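Local coordinates for protein peroxiredoxin HYR1 (Saccharomyces cerevisiae, PDB 3CMI) that reduces hydroperoxides at the expense of thioredoxin and acts as a hydroperoxide sensor that oxidises and so activates the transcription factor YAP1, at residues A55-K58 with R59-E63; S160-I163 with E164-L167; Y115-L118 with K119-S123; E148-S151 with S152-P156; F25-D28 with Q29-G32. One frame throughout, in Å; residues are numbered along the deposited sequence.

Interaction 1 of 5, residues A55-K58 with R59-E63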
loop_
_atom_site.group_PDB
_atom_site.type_symbol
_atom_site.label_atom_id
_atom_site.label_comp_id
_atom_site.label_asym_id
_atom_site.label_seq_id
_atom_site.Cartn_x
_atom_site.Cartn_y
_atom_site.Cartn_z
ATOM N N ALA A 55 -10.186 9.196 -3.884
ATOM C CA ALA A 55 -10.519 10.418 -3.159
ATOM C C ALA A 55 -9.392 10.814 -2.202
ATOM O O ALA A 55 -9.038 11.986 -2.108
ATOM C CB ALA A 55 -11.848 10.264 -2.405
ATOM N N LEU A 56 -8.832 9.829 -1.502
ATOM C CA LEU A 56 -7.694 10.048 -0.612
ATOM C C LEU A 56 -6.503 10.594 -1.395
ATOM O O LEU A 56 -5.880 11.582 -0.994
ATOM C CB LEU A 56 -7.307 8.733 0.073
ATOM C CG LEU A 56 -6.467 8.761 1.352
ATOM C CD1 LEU A 56 -7.260 9.352 2.519
ATOM C CD2 LEU A 56 -5.990 7.349 1.680
ATOM N N TYR A 57 -6.217 9.957 -2.527
ATOM C CA TYR A 57 -5.105 10.342 -3.387
ATOM C C TYR A 57 -5.280 11.753 -3.931
ATOM O O TYR A 57 -4.367 12.571 -3.828
ATOM C CB TYR A 57 -4.945 9.336 -4.532
ATOM C CG TYR A 57 -3.810 9.634 -5.488
ATOM C CD1 TYR A 57 -2.480 9.632 -5.054
ATOM C CD2 TYR A 57 -4.063 9.885 -6.839
ATOM C CE1 TYR A 57 -1.435 9.890 -5.938
ATOM C CE2 TYR A 57 -3.024 10.151 -7.726
ATOM C CZ TYR A 57 -1.716 10.154 -7.269
ATOM O OH TYR A 57 -0.687 10.411 -8.150
ATOM N N LYS A 58 -6.448 12.033 -4.507
ATOM C CA LYS A 58 -6.760 13.370 -5.018
ATOM C C LYS A 58 -6.594 14.436 -3.933
ATOM O O LYS A 58 -6.026 15.504 -4.171
ATOM C CB LYS A 58 -8.185 13.417 -5.576
ATOM C CG LYS A 58 -8.379 12.627 -6.858
ATOM C CD LYS A 58 -9.709 12.977 -7.508
ATOM C CE LYS A 58 -9.910 12.219 -8.814
ATOM N NZ LYS A 58 -8.859 12.522 -9.838
ATOM N N ARG A 59 -7.071 14.127 -2.734
ATOM C CA ARG A 59 -7.052 15.091 -1.641
ATOM C C ARG A 59 -5.638 15.496 -1.204
ATOM O O ARG A 59 -5.347 16.687 -1.035
ATOM C CB ARG A 59 -7.865 14.567 -0.454
ATOM C CG ARG A 59 -7.671 15.383 0.791
ATOM C CD ARG A 59 -8.860 15.351 1.717
ATOM N NE ARG A 59 -8.967 16.687 2.269
ATOM C CZ ARG A 59 -9.956 17.538 2.035
ATOM N NH1 ARG A 59 -11.004 17.195 1.302
ATOM N NH2 ARG A 59 -9.905 18.733 2.590
ATOM N N TYR A 60 -4.765 14.501 -1.075
ATOM C CA TYR A 60 -3.477 14.668 -0.405
ATOM C C TYR A 60 -2.240 14.594 -1.290
ATOM O O TYR A 60 -1.139 14.903 -0.831
ATOM C CB TYR A 60 -3.342 13.634 0.715
ATOM C CG TYR A 60 -4.308 13.841 1.859
ATOM C CD1 TYR A 60 -4.255 14.995 2.641
ATOM C CD2 TYR A 60 -5.265 12.876 2.169
ATOM C CE1 TYR A 60 -5.135 15.183 3.701
ATOM C CE2 TYR A 60 -6.155 13.057 3.231
ATOM C CZ TYR A 60 -6.080 14.210 3.987
ATOM O OH TYR A 60 -6.956 14.402 5.025
ATOM N N LYS A 61 -2.397 14.174 -2.542
ATOM C CA LYS A 61 -1.226 13.926 -3.393
ATOM C C LYS A 61 -0.207 15.074 -3.403
ATOM O O LYS A 61 1.001 14.830 -3.359
ATOM C CB LYS A 61 -1.619 13.500 -4.820
ATOM C CG LYS A 61 -2.429 14.512 -5.640
ATOM C CD LYS A 61 -2.662 13.968 -7.054
ATOM C CE LYS A 61 -3.647 14.822 -7.836
ATOM N NZ LYS A 61 -3.003 16.018 -8.488
ATOM N N ASP A 62 -0.693 16.313 -3.425
ATOM C CA ASP A 62 0.193 17.483 -3.483
ATOM C C ASP A 62 0.772 17.922 -2.137
ATOM O O ASP A 62 1.523 18.899 -2.066
ATOM C CB ASP A 62 -0.480 18.640 -4.220
ATOM C CG ASP A 62 -0.620 18.371 -5.701
ATOM O OD1 ASP A 62 0.359 17.897 -6.326
ATOM O OD2 ASP A 62 -1.712 18.640 -6.246
ATOM N N GLU A 63 0.424 17.191 -1.078
ATOM C CA GLU A 63 1.049 17.359 0.231
ATOM C C GLU A 63 2.291 16.471 0.365
ATOM O O GLU A 63 2.994 16.531 1.376
ATOM C CB GLU A 63 0.053 17.025 1.350
ATOM C CG GLU A 63 -1.257 17.802 1.298
ATOM C CD GLU A 63 -1.074 19.283 1.580
ATOM O OE1 GLU A 63 -0.345 19.616 2.539
ATOM O OE2 GLU A 63 -1.658 20.112 0.848
#
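Lys61 lays its aliphatic chain over one face of the ring of Tyr57, a residue of helix 47-60 in the beta-alpha-beta unit 34-41, 47-60, 65-72 of this thioredoxin-like fold. CB makes the CH-pi contact, 4.1 Å from the ring centroid and shifted toward CE1; CD follows across the face and comes 3.9 Å from Tyr57 CE2. Tyr57 CG is anti to the backbone N (chi1 -180°), so the ring trails along the chain toward Lys61, whose chi1 of 62° folds CG back by Tyr57 O. Lys61 N donates to Tyr57 O at 2.8 Å. A weak bond from Tyr60 N ends on the same oxygen.

On another flank Leu56 CD1 meets the edge of the Tyr60 ring in its plane, 3.9 Å from CE2. Arg59 CG lies over the centre of one face of this ring, 3.5 Å above the plane. The phenol is further fixed by Glu164, whose OE2 is hydrogen-bonded to Tyr60 OH, and Leu56 reaches Ile163 and Phe65, so the turn is pinned against helix 160-167 and strand 65-72. The chain then curls in, Glu63 N donating to Tyr60 O at 2.8 Å.

Interaction 2 of 5, residues S160-I163 with E164-L167; sequences SETI and EELL
Glu161 and Glu164, three residues apart on helix 160-167, bring their carboxylates close together: OE1 of Glu161 is 4.2 Å from OE1 of Glu164. Two waters stitch the like charges. The first accepts from Ser160 OG at 2.9 Å and donates to both acids, to Glu161 OE1 at 2.6 Å and to Glu164 OE2 at 3.1 Å. The second donates to Glu161 OE2 at 3.0 Å and to Glu164 OE1 at 2.7 Å. All four carboxylate oxygens therefore have a water partner, and Glu164 OE2 has a second one in Tyr60 OH. Such crowding of negative charge might raise the proton affinity of either acid, an effect that these donors would oppose.

The backbone is satisfied in the regular alpha-helical way: the N-H groups of Glu164, Glu165, Leu166 and Leu167 go to the carbonyls of Ser160, Glu161, Thr162 and Ile163. Beside this ladder Glu165 has CG wedged between its own N and carbonyl carbon (chi1 65°), which presses CG to 3.2 Å from Thr162 O and carries the carboxylate across the Thr162 side chain. On the inner side Ile163 and Leu167 run side by side in the same direction, Ile163 CG2 touching Leu167 CD1 at 3.7 Å.

Both of these rest on Phe65 of strand 65-72, and Leu167 also touches Tyr60 of helix 47-60; Leu166 and Thr162 pack on Leu139 and Tyr147, so the helix closes over strands 137-140 and 146-150 as well.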
loop_
_atom_site.group_PDB
_atom_site.type_symbol
_atom_site.label_atom_id
_atom_site.label_comp_id
_atom_site.label_asym_id
_atom_site.label_seq_id
_atom_site.Cartn_x
_atom_site.Cartn_y
_atom_site.Cartn_z
ATOM N N SER A 160 -7.338 9.457 7.160
ATOM C CA SER A 160 -6.965 10.815 6.760
ATOM C C SER A 160 -6.216 11.581 7.858
ATOM O O SER A 160 -5.183 12.198 7.590
ATOM C CB SER A 160 -8.181 11.598 6.245
ATOM O OG SER A 160 -9.110 11.873 7.282
ATOM N N GLU A 161 -6.726 11.512 9.088
ATOM C CA GLU A 161 -6.110 12.178 10.243
ATOM C C GLU A 161 -4.704 11.668 10.571
ATOM O O GLU A 161 -3.808 12.454 10.882
ATOM C CB GLU A 161 -7.016 12.075 11.474
ATOM C CG GLU A 161 -8.242 12.975 11.416
ATOM C CD GLU A 161 -7.894 14.449 11.474
ATOM O OE1 GLU A 161 -8.363 15.204 10.603
ATOM O OE2 GLU A 161 -7.148 14.855 12.388
ATOM N N THR A 162 -4.523 10.353 10.500
ATOM C CA THR A 162 -3.210 9.740 10.651
ATOM C C THR A 162 -2.268 10.159 9.511
ATOM O O THR A 162 -1.092 10.448 9.741
ATOM C CB THR A 162 -3.328 8.203 10.700
ATOM O OG1 THR A 162 -4.181 7.826 11.785
ATOM C CG2 THR A 162 -1.955 7.541 10.873
ATOM N N ILE A 163 -2.786 10.191 8.286
ATOM C CA ILE A 163 -2.005 10.663 7.132
ATOM C C ILE A 163 -1.558 12.109 7.352
ATOM O O ILE A 163 -0.406 12.453 7.082
ATOM C CB ILE A 163 -2.767 10.487 5.785
ATOM C CG1 ILE A 163 -2.902 8.998 5.447
ATOM C CG2 ILE A 163 -2.035 11.185 4.614
ATOM C CD1 ILE A 163 -3.895 8.686 4.340
ATOM N N GLU A 164 -2.460 12.936 7.878
ATOM C CA GLU A 164 -2.157 14.347 8.112
ATOM C C GLU A 164 -1.028 14.554 9.121
ATOM O O GLU A 164 -0.179 15.418 8.911
ATOM C CB GLU A 164 -3.417 15.142 8.496
ATOM C CG GLU A 164 -4.314 15.400 7.289
ATOM C CD GLU A 164 -5.431 16.395 7.529
ATOM O OE1 GLU A 164 -5.344 17.218 8.470
ATOM O OE2 GLU A 164 -6.406 16.362 6.747
ATOM N N GLU A 165 -1.000 13.763 10.196
ATOM C CA GLU A 165 0.077 13.897 11.188
ATOM C C GLU A 165 1.438 13.416 10.680
ATOM O O GLU A 165 2.475 13.934 11.092
ATOM C CB GLU A 165 -0.291 13.300 12.562
ATOM C CG GLU A 165 -0.509 11.798 12.635
ATOM C CD GLU A 165 -1.106 11.345 13.978
ATOM O OE1 GLU A 165 -0.972 12.071 14.987
ATOM O OE2 GLU A 165 -1.708 10.250 14.030
ATOM N N LEU A 166 1.424 12.439 9.777
ATOM C CA LEU A 166 2.651 11.978 9.117
ATOM C C LEU A 166 3.156 12.991 8.092
ATOM O O LEU A 166 4.361 13.137 7.895
ATOM C CB LEU A 166 2.444 10.620 8.443
ATOM C CG LEU A 166 2.145 9.392 9.305
ATOM C CD1 LEU A 166 1.981 8.181 8.406
ATOM C CD2 LEU A 166 3.237 9.149 10.340
ATOM N N LEU A 167 2.231 13.686 7.438
ATOM C CA LEU A 167 2.601 14.691 6.444
ATOM C C LEU A 167 3.299 15.887 7.093
ATOM O O LEU A 167 4.139 16.538 6.466
ATOM C CB LEU A 167 1.376 15.143 5.642
ATOM C CG LEU A 167 0.779 14.194 4.595
ATOM C CD1 LEU A 167 -0.629 14.635 4.239
ATOM C CD2 LEU A 167 1.635 14.112 3.337
HETATM O O HOH W 1 -8.474 14.542 8.093
HETATM O O HOH W 2 -5.150 16.734 11.112
#

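Interaction 3 of 5, residues Y115-L118 with K119-S123; sequences YKFL and KSQKS
The Phe117 ring carries the Gln121 side chain on one face: CG stands 3.7 Å above the plane, offset toward the rim near CZ, in a CH-pi contact at the C-terminal end of helix 113-121 of the thioredoxin-like fold. Of the glutamine, CG is the atom over the face; the bend at chi2 carries the amide out past the rim beside CE1, nearly parallel to the ring (planes 8° apart), with CD 3.9 Å from Phe117 CE1. Phe117 has CG anti to its N (chi1 167°), which swings the ring toward the next turn.

The helix covers the sheet face opposite helices 47-60 and 160-167. Tyr115 and Leu118 look onto strands 34-41 and 137-140, the Tyr115 ring meeting Phe70 edge to face.

Several donors converge on the last carbonyls. Phe117 O receives Ser120 OG at 2.6 Å plus weak bonds from Ser120 N and Gln121 N. Leu118 O is gripped twice at 3.0 Å: Lys122 N comes almost straight on to it, whereas Gln121 N sits above the carbonyl plane. The Lys119 chain, bent at chi2 and chi3, passes back over the preceding turn with CD 3.2 Å from Tyr115 O, and its NZ forms a salt bridge with Glu111. Past the helix the chain doubles round until Ser123 OG donates to Lys119 O at 2.9 Å.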
loop_
_atom_site.group_PDB
_atom_site.type_symbol
_atom_site.label_atom_id
_atom_site.label_comp_id
_atom_site.label_asym_id
_atom_site.label_seq_id
_atom_site.Cartn_x
_atom_site.Cartn_y
_atom_site.Cartn_z
ATOM N N TYR A 115 5.896 -7.235 0.028
ATOM C CA TYR A 115 5.033 -7.762 1.070
ATOM C C TYR A 115 5.792 -8.554 2.126
ATOM O O TYR A 115 5.391 -8.572 3.297
ATOM C CB TYR A 115 3.832 -8.501 0.473
ATOM C CG TYR A 115 2.743 -7.510 0.127
ATOM C CD1 TYR A 115 1.655 -7.321 0.975
ATOM C CD2 TYR A 115 2.838 -6.707 -1.013
ATOM C CE1 TYR A 115 0.669 -6.382 0.682
ATOM C CE2 TYR A 115 1.854 -5.756 -1.317
ATOM C CZ TYR A 115 0.776 -5.602 -0.468
ATOM O OH TYR A 115 -0.198 -4.673 -0.760
ATOM N N LYS A 116 6.903 -9.169 1.724
ATOM C CA LYS A 116 7.820 -9.766 2.691
ATOM C C LYS A 116 8.312 -8.686 3.663
ATOM O O LYS A 116 8.235 -8.860 4.880
ATOM C CB LYS A 116 9.003 -10.442 1.988
ATOM C CG LYS A 116 9.845 -11.320 2.903
ATOM C CD LYS A 116 11.051 -11.895 2.174
ATOM C CE LYS A 116 11.899 -12.761 3.093
ATOM N NZ LYS A 116 13.021 -13.435 2.354
ATOM N N PHE A 117 8.792 -7.570 3.113
ATOM C CA PHE A 117 9.287 -6.460 3.927
ATOM C C PHE A 117 8.212 -5.849 4.826
ATOM O O PHE A 117 8.454 -5.624 6.013
ATOM C CB PHE A 117 9.929 -5.365 3.064
ATOM C CG PHE A 117 10.172 -4.081 3.813
ATOM C CD1 PHE A 117 11.240 -3.970 4.707
ATOM C CD2 PHE A 117 9.315 -2.999 3.656
ATOM C CE1 PHE A 117 11.458 -2.790 5.414
ATOM C CE2 PHE A 117 9.520 -1.816 4.364
ATOM C CZ PHE A 117 10.596 -1.710 5.239
ATOM N N LEU A 118 7.040 -5.569 4.257
ATOM C CA LEU A 118 5.959 -4.942 5.014
ATOM C C LEU A 118 5.552 -5.780 6.219
ATOM O O LEU A 118 5.471 -5.262 7.334
ATOM C CB LEU A 118 4.756 -4.620 4.120
ATOM C CG LEU A 118 4.958 -3.478 3.104
ATOM C CD1 LEU A 118 3.757 -3.348 2.164
ATOM C CD2 LEU A 118 5.255 -2.142 3.792
ATOM N N LYS A 119 5.342 -7.076 6.006
ATOM C CA LYS A 119 4.941 -7.984 7.089
ATOM C C LYS A 119 5.994 -8.136 8.189
ATOM O O LYS A 119 5.645 -8.370 9.349
ATOM C CB LYS A 119 4.521 -9.342 6.525
ATOM C CG LYS A 119 3.072 -9.359 6.057
ATOM C CD LYS A 119 2.906 -10.005 4.689
ATOM C CE LYS A 119 2.914 -11.502 4.763
ATOM N NZ LYS A 119 2.607 -12.142 3.448
ATOM N N SER A 120 7.272 -7.989 7.831
ATOM C CA SER A 120 8.367 -8.041 8.808
ATOM C C SER A 120 8.357 -6.832 9.745
ATOM O O SER A 120 8.877 -6.902 10.863
ATOM C CB SER A 120 9.723 -8.141 8.112
ATOM O OG SER A 120 10.125 -6.883 7.590
ATOM N N GLN A 121 7.774 -5.728 9.277
ATOM C CA GLN A 121 7.678 -4.500 10.069
ATOM C C GLN A 121 6.397 -4.445 10.891
ATOM O O GLN A 121 6.394 -3.928 12.017
ATOM C CB GLN A 121 7.764 -3.257 9.171
ATOM C CG GLN A 121 9.025 -3.162 8.312
ATOM C CD GLN A 121 10.298 -3.246 9.127
ATOM O OE1 GLN A 121 11.043 -4.219 9.028
ATOM N NE2 GLN A 121 10.543 -2.241 9.955
ATOM N N LYS A 122 5.304 -4.958 10.325
ATOM C CA LYS A 122 4.004 -4.883 10.994
ATOM C C LYS A 122 3.189 -6.170 10.826
ATOM O O LYS A 122 2.606 -6.423 9.775
ATOM C CB LYS A 122 3.224 -3.643 10.521
ATOM C CG LYS A 122 2.735 -2.709 11.651
ATOM C CD LYS A 122 3.888 -1.923 12.309
ATOM C CE LYS A 122 3.389 -0.974 13.381
ATOM N NZ LYS A 122 4.471 -0.470 14.295
ATOM N N SER A 123 3.192 -6.991 11.872
ATOM C CA SER A 123 2.357 -8.190 11.966
ATOM C C SER A 123 2.010 -8.396 13.431
ATOM O O SER A 123 2.729 -7.916 14.308
ATOM C CB SER A 123 3.109 -9.421 11.449
ATOM O OG SER A 123 3.087 -9.491 10.038
#

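Interaction 4 of 5, residues E148-S151 with S152-P156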
loop_
_atom_site.group_PDB
_atom_site.type_symbol
_atom_site.label_atom_id
_atom_site.label_comp_id
_atom_site.label_asym_id
_atom_site.label_seq_id
_atom_site.Cartn_x
_atom_site.Cartn_y
_atom_site.Cartn_z
ATOM N N GLU A 148 1.965 1.785 10.478
ATOM C CA GLU A 148 0.879 0.906 10.906
ATOM C C GLU A 148 0.260 0.121 9.752
ATOM O O GLU A 148 0.265 0.561 8.596
ATOM C CB GLU A 148 -0.208 1.713 11.643
ATOM C CG GLU A 148 -1.269 0.885 12.383
ATOM C CD GLU A 148 -0.679 -0.137 13.347
ATOM O OE1 GLU A 148 -0.628 0.168 14.551
ATOM O OE2 GLU A 148 -0.258 -1.234 12.901
ATOM N N ARG A 149 -0.265 -1.051 10.101
ATOM C CA ARG A 149 -1.005 -1.922 9.202
ATOM C C ARG A 149 -2.492 -1.890 9.584
ATOM O O ARG A 149 -2.844 -1.988 10.764
ATOM C CB ARG A 149 -0.441 -3.335 9.323
ATOM C CG ARG A 149 -1.083 -4.403 8.462
ATOM C CD ARG A 149 -0.469 -5.748 8.833
ATOM N NE ARG A 149 -1.034 -6.865 8.089
ATOM C CZ ARG A 149 -0.455 -8.056 7.974
ATOM N NH1 ARG A 149 0.725 -8.287 8.534
ATOM N NH2 ARG A 149 -1.053 -9.018 7.287
ATOM N N TYR A 150 -3.355 -1.750 8.584
ATOM C CA TYR A 150 -4.798 -1.647 8.809
ATOM C C TYR A 150 -5.528 -2.743 8.056
ATOM O O TYR A 150 -5.125 -3.126 6.960
ATOM C CB TYR A 150 -5.313 -0.282 8.354
ATOM C CG TYR A 150 -4.600 0.879 9.005
ATOM C CD1 TYR A 150 -3.482 1.459 8.404
ATOM C CD2 TYR A 150 -5.036 1.389 10.231
ATOM C CE1 TYR A 150 -2.820 2.522 9.005
ATOM C CE2 TYR A 150 -4.380 2.453 10.840
ATOM C CZ TYR A 150 -3.275 3.013 10.220
ATOM O OH TYR A 150 -2.620 4.062 10.814
ATOM N N SER A 151 -6.616 -3.234 8.640
ATOM C CA SER A 151 -7.380 -4.319 8.032
ATOM C C SER A 151 -8.147 -3.869 6.784
ATOM O O SER A 151 -8.316 -2.671 6.536
ATOM C CB SER A 151 -8.341 -4.927 9.052
ATOM O OG SER A 151 -9.341 -3.993 9.399
ATOM N N SER A 152 -8.622 -4.847 6.016
ATOM C CA SER A 152 -9.426 -4.601 4.815
ATOM C C SER A 152 -10.727 -3.830 5.065
ATOM O O SER A 152 -11.236 -3.167 4.159
ATOM C CB SER A 152 -9.737 -5.922 4.103
ATOM O OG SER A 152 -9.924 -6.979 5.025
ATOM N N LEU A 153 -11.259 -3.916 6.283
ATOM C CA LEU A 153 -12.526 -3.264 6.607
ATOM C C LEU A 153 -12.393 -1.785 6.967
ATOM O O LEU A 153 -13.385 -1.044 6.909
ATOM C CB LEU A 153 -13.269 -4.017 7.724
ATOM C CG LEU A 153 -13.781 -5.431 7.414
ATOM C CD1 LEU A 153 -14.413 -6.055 8.656
ATOM C CD2 LEU A 153 -14.764 -5.440 6.239
ATOM N N THR A 154 -11.191 -1.346 7.344
ATOM C CA THR A 154 -11.024 0.060 7.705
ATOM C C THR A 154 -10.993 0.876 6.425
ATOM O O THR A 154 -10.173 0.631 5.539
ATOM C CB THR A 154 -9.794 0.369 8.628
ATOM O OG1 THR A 154 -8.842 1.192 7.948
ATOM C CG2 THR A 154 -9.140 -0.876 9.135
ATOM N N LYS A 155 -11.921 1.823 6.331
ATOM C CA LYS A 155 -12.100 2.619 5.126
ATOM C C LYS A 155 -10.948 3.614 4.970
ATOM O O LYS A 155 -10.445 4.134 5.966
ATOM C CB LYS A 155 -13.459 3.323 5.139
ATOM C CG LYS A 155 -14.605 2.443 5.645
ATOM C CD LYS A 155 -15.811 2.441 4.701
ATOM C CE LYS A 155 -15.643 1.396 3.584
ATOM N NZ LYS A 155 -16.870 1.241 2.743
ATOM N N PRO A 156 -10.498 3.848 3.719
ATOM C CA PRO A 156 -9.381 4.760 3.467
ATOM C C PRO A 156 -9.578 6.138 4.096
ATOM O O PRO A 156 -8.631 6.702 4.645
ATOM C CB PRO A 156 -9.351 4.858 1.935
ATOM C CG PRO A 156 -9.899 3.559 1.482
ATOM C CD PRO A 156 -10.995 3.247 2.466
#
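Ser151 holds OG between its backbone N and carbonyl carbon (chi1 67°), and Thr154 is rotated to an unstaggered chi1 of 115° that makes CG2 nearly eclipse its N; together these torsions press Thr154 CG2 to 3.1 Å from Ser151 OG. The approach is tight for a methyl group and the strained rotation of the threonine may be doubtful. In the same setting Thr154 OG1 comes 3.8 Å from Tyr150 CB and is buried with no polar partner in the model, a lack that depends on that rotation and is equally uncertain.

The backbone underneath is a type I beta turn from Ser151 to Thr154. Thr154 N donates to Ser151 O at 3.3 Å, with an N-H...O angle of 149°. The turn takes the chain off strand 146-150, an outermost strand of the thioredoxin-like sheet, and leads it toward helix 160-167. Thr154 O accepts from Lys137 NZ, and Pro156 packs on Glu52 and Leu53 of helix 47-60.

Within the strand, Glu148 folds over its own peptide, OE2 taking the N-H of the next residue, Arg149, on its anti lone pair, with OE2 2.8 Å from Arg149 N. Glu148 CG meanwhile lies 3.6 Å above one face of the Tyr150 ring, toward its rim. The neighbouring Arg149 guanidinium points to the other side of the strand, where it bonds to Glu136, Arg129 O and Lys122 O.

Interaction 5 of 5, residues F25-D28 with Q29-G32; sequences FPFD and QLKG
Leu30 packs back on Phe27 and Phe25. Its CB sits 3.1 Å from Phe27 O, the carbonyl that also accepts the Leu30 N-H at 2.9 Å. CG lies a little farther from that oxygen, and there the branches part under an unstaggered chi2 of 33°. CD2 goes over one face of the Phe27 ring in a CH-pi contact, 3.8 Å from its centroid and closest to CG and CD1; the two side chains run side by side in the same direction. CD1 reaches instead toward Phe25, 4.1 Å from CE2, the leucine crossing that ring at about a right angle. Phe27 CE1 lies at the Phe25 edge, in its plane, and the Gln29 side chain reaches over one face of Phe25.

On the outer side Lys31 stretches back along Asp28, three residues earlier, its CG 3.2 Å from Asp28 O and its CE 3.9 Å from Asp28 CB. The opposite charges remain apart, with Lys31 NZ 5.0 Å from Asp28 OD1.

The Leu30 N-H bond to Phe27 O, three residues back, is the mark of a 3-10 turn; weak bonds of the same spacing run from Gln29 N to Pro26 O and from Lys31 N to Asp28 O. This short 3-10 segment packs Phe27 and Leu30 on Ile37 and Val35 of strand 34-41, just before the chain enters that strand of the thioredoxin-like fold.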
loop_
_atom_site.group_PDB
_atom_site.type_symbol
_atom_site.label_atom_id
_atom_site.label_comp_id
_atom_site.label_asym_id
_atom_site.label_seq_id
_atom_site.Cartn_x
_atom_site.Cartn_y
_atom_site.Cartn_z
ATOM N N PHE A 25 9.605 -0.145 -10.719
ATOM C CA PHE A 25 9.095 1.010 -9.999
ATOM C C PHE A 25 9.890 1.146 -8.703
ATOM O O PHE A 25 9.504 0.589 -7.670
ATOM C CB PHE A 25 7.595 0.864 -9.726
ATOM C CG PHE A 25 6.962 2.103 -9.146
ATOM C CD1 PHE A 25 6.538 3.136 -9.976
ATOM C CD2 PHE A 25 6.806 2.245 -7.768
ATOM C CE1 PHE A 25 5.959 4.289 -9.446
ATOM C CE2 PHE A 25 6.234 3.389 -7.234
ATOM C CZ PHE A 25 5.810 4.412 -8.075
ATOM N N PRO A 26 11.015 1.880 -8.755
ATOM C CA PRO A 26 11.895 1.941 -7.589
ATOM C C PRO A 26 11.312 2.805 -6.472
ATOM O O PRO A 26 10.866 3.924 -6.722
ATOM C CB PRO A 26 13.188 2.543 -8.149
ATOM C CG PRO A 26 12.769 3.323 -9.350
ATOM C CD PRO A 26 11.517 2.686 -9.886
ATOM N N PHE A 27 11.306 2.276 -5.252
ATOM C CA PHE A 27 10.714 2.979 -4.110
ATOM C C PHE A 27 11.562 4.153 -3.613
ATOM O O PHE A 27 11.133 4.896 -2.735
ATOM C CB PHE A 27 10.440 2.001 -2.963
ATOM C CG PHE A 27 9.108 1.294 -3.053
ATOM C CD1 PHE A 27 8.409 1.207 -4.257
ATOM C CD2 PHE A 27 8.569 0.677 -1.927
ATOM C CE1 PHE A 27 7.183 0.543 -4.325
ATOM C CE2 PHE A 27 7.348 0.007 -1.989
ATOM C CZ PHE A 27 6.655 -0.059 -3.185
ATOM N N ASP A 28 12.761 4.329 -4.169
ATOM C CA ASP A 28 13.595 5.468 -3.783
ATOM C C ASP A 28 12.970 6.800 -4.220
ATOM O O ASP A 28 13.241 7.841 -3.620
ATOM C CB ASP A 28 15.039 5.319 -4.283
ATOM C CG ASP A 28 15.157 5.417 -5.792
ATOM O OD1 ASP A 28 16.234 5.828 -6.270
ATOM O OD2 ASP A 28 14.185 5.083 -6.501
ATOM N N GLN A 29 12.118 6.752 -5.247
ATOM C CA GLN A 29 11.359 7.930 -5.692
ATOM C C GLN A 29 10.323 8.354 -4.644
ATOM O O GLN A 29 9.753 9.446 -4.726
ATOM C CB GLN A 29 10.670 7.660 -7.036
ATOM C CG GLN A 29 9.450 6.729 -6.957
ATOM C CD GLN A 29 8.956 6.281 -8.324
ATOM O OE1 GLN A 29 9.183 5.137 -8.742
ATOM N NE2 GLN A 29 8.286 7.183 -9.033
ATOM N N LEU A 30 10.099 7.482 -3.664
ATOM C CA LEU A 30 9.099 7.693 -2.618
ATOM C C LEU A 30 9.658 8.409 -1.384
ATOM O O LEU A 30 8.926 8.641 -0.419
ATOM C CB LEU A 30 8.488 6.348 -2.207
ATOM C CG LEU A 30 7.205 5.813 -2.862
ATOM C CD1 LEU A 30 7.041 6.196 -4.338
ATOM C CD2 LEU A 30 7.096 4.310 -2.668
ATOM N N LYS A 31 10.947 8.753 -1.424
ATOM C CA LYS A 31 11.627 9.414 -0.309
ATOM C C LYS A 31 11.005 10.775 -0.008
ATOM O O LYS A 31 10.815 11.592 -0.911
ATOM C CB LYS A 31 13.125 9.574 -0.601
ATOM C CG LYS A 31 13.926 8.280 -0.531
ATOM C CD LYS A 31 15.360 8.478 -0.992
ATOM C CE LYS A 31 16.127 7.161 -0.981
ATOM N NZ LYS A 31 17.468 7.282 -1.635
ATOM N N GLY A 32 10.685 11.001 1.264
ATOM C CA GLY A 32 10.061 12.246 1.701
ATOM C C GLY A 32 8.558 12.270 1.496
ATOM O O GLY A 32 7.916 13.298 1.711
#

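How the interactions relate
From the N terminus the contacts come as interaction 5, then 1, 3, 4 and 2; each closes a local turn before the next opens, and none nest or cross. Interaction 5 leads into strand 34-41, and interaction 1 lies on the helix that follows it. Interaction 3, on the opposite side of the chain's centre from interaction 1, lies at the end of helix 113-121 and is tied to the edge strand of interaction 4 by Lys122 and Arg149. Interaction 4 then leads to interaction 2, touching it through Tyr150 and Thr162. Interactions 1 and 2, centres about 11 Å apart, join helices 47-60 and 160-167. Interaction 5 touches none of the others.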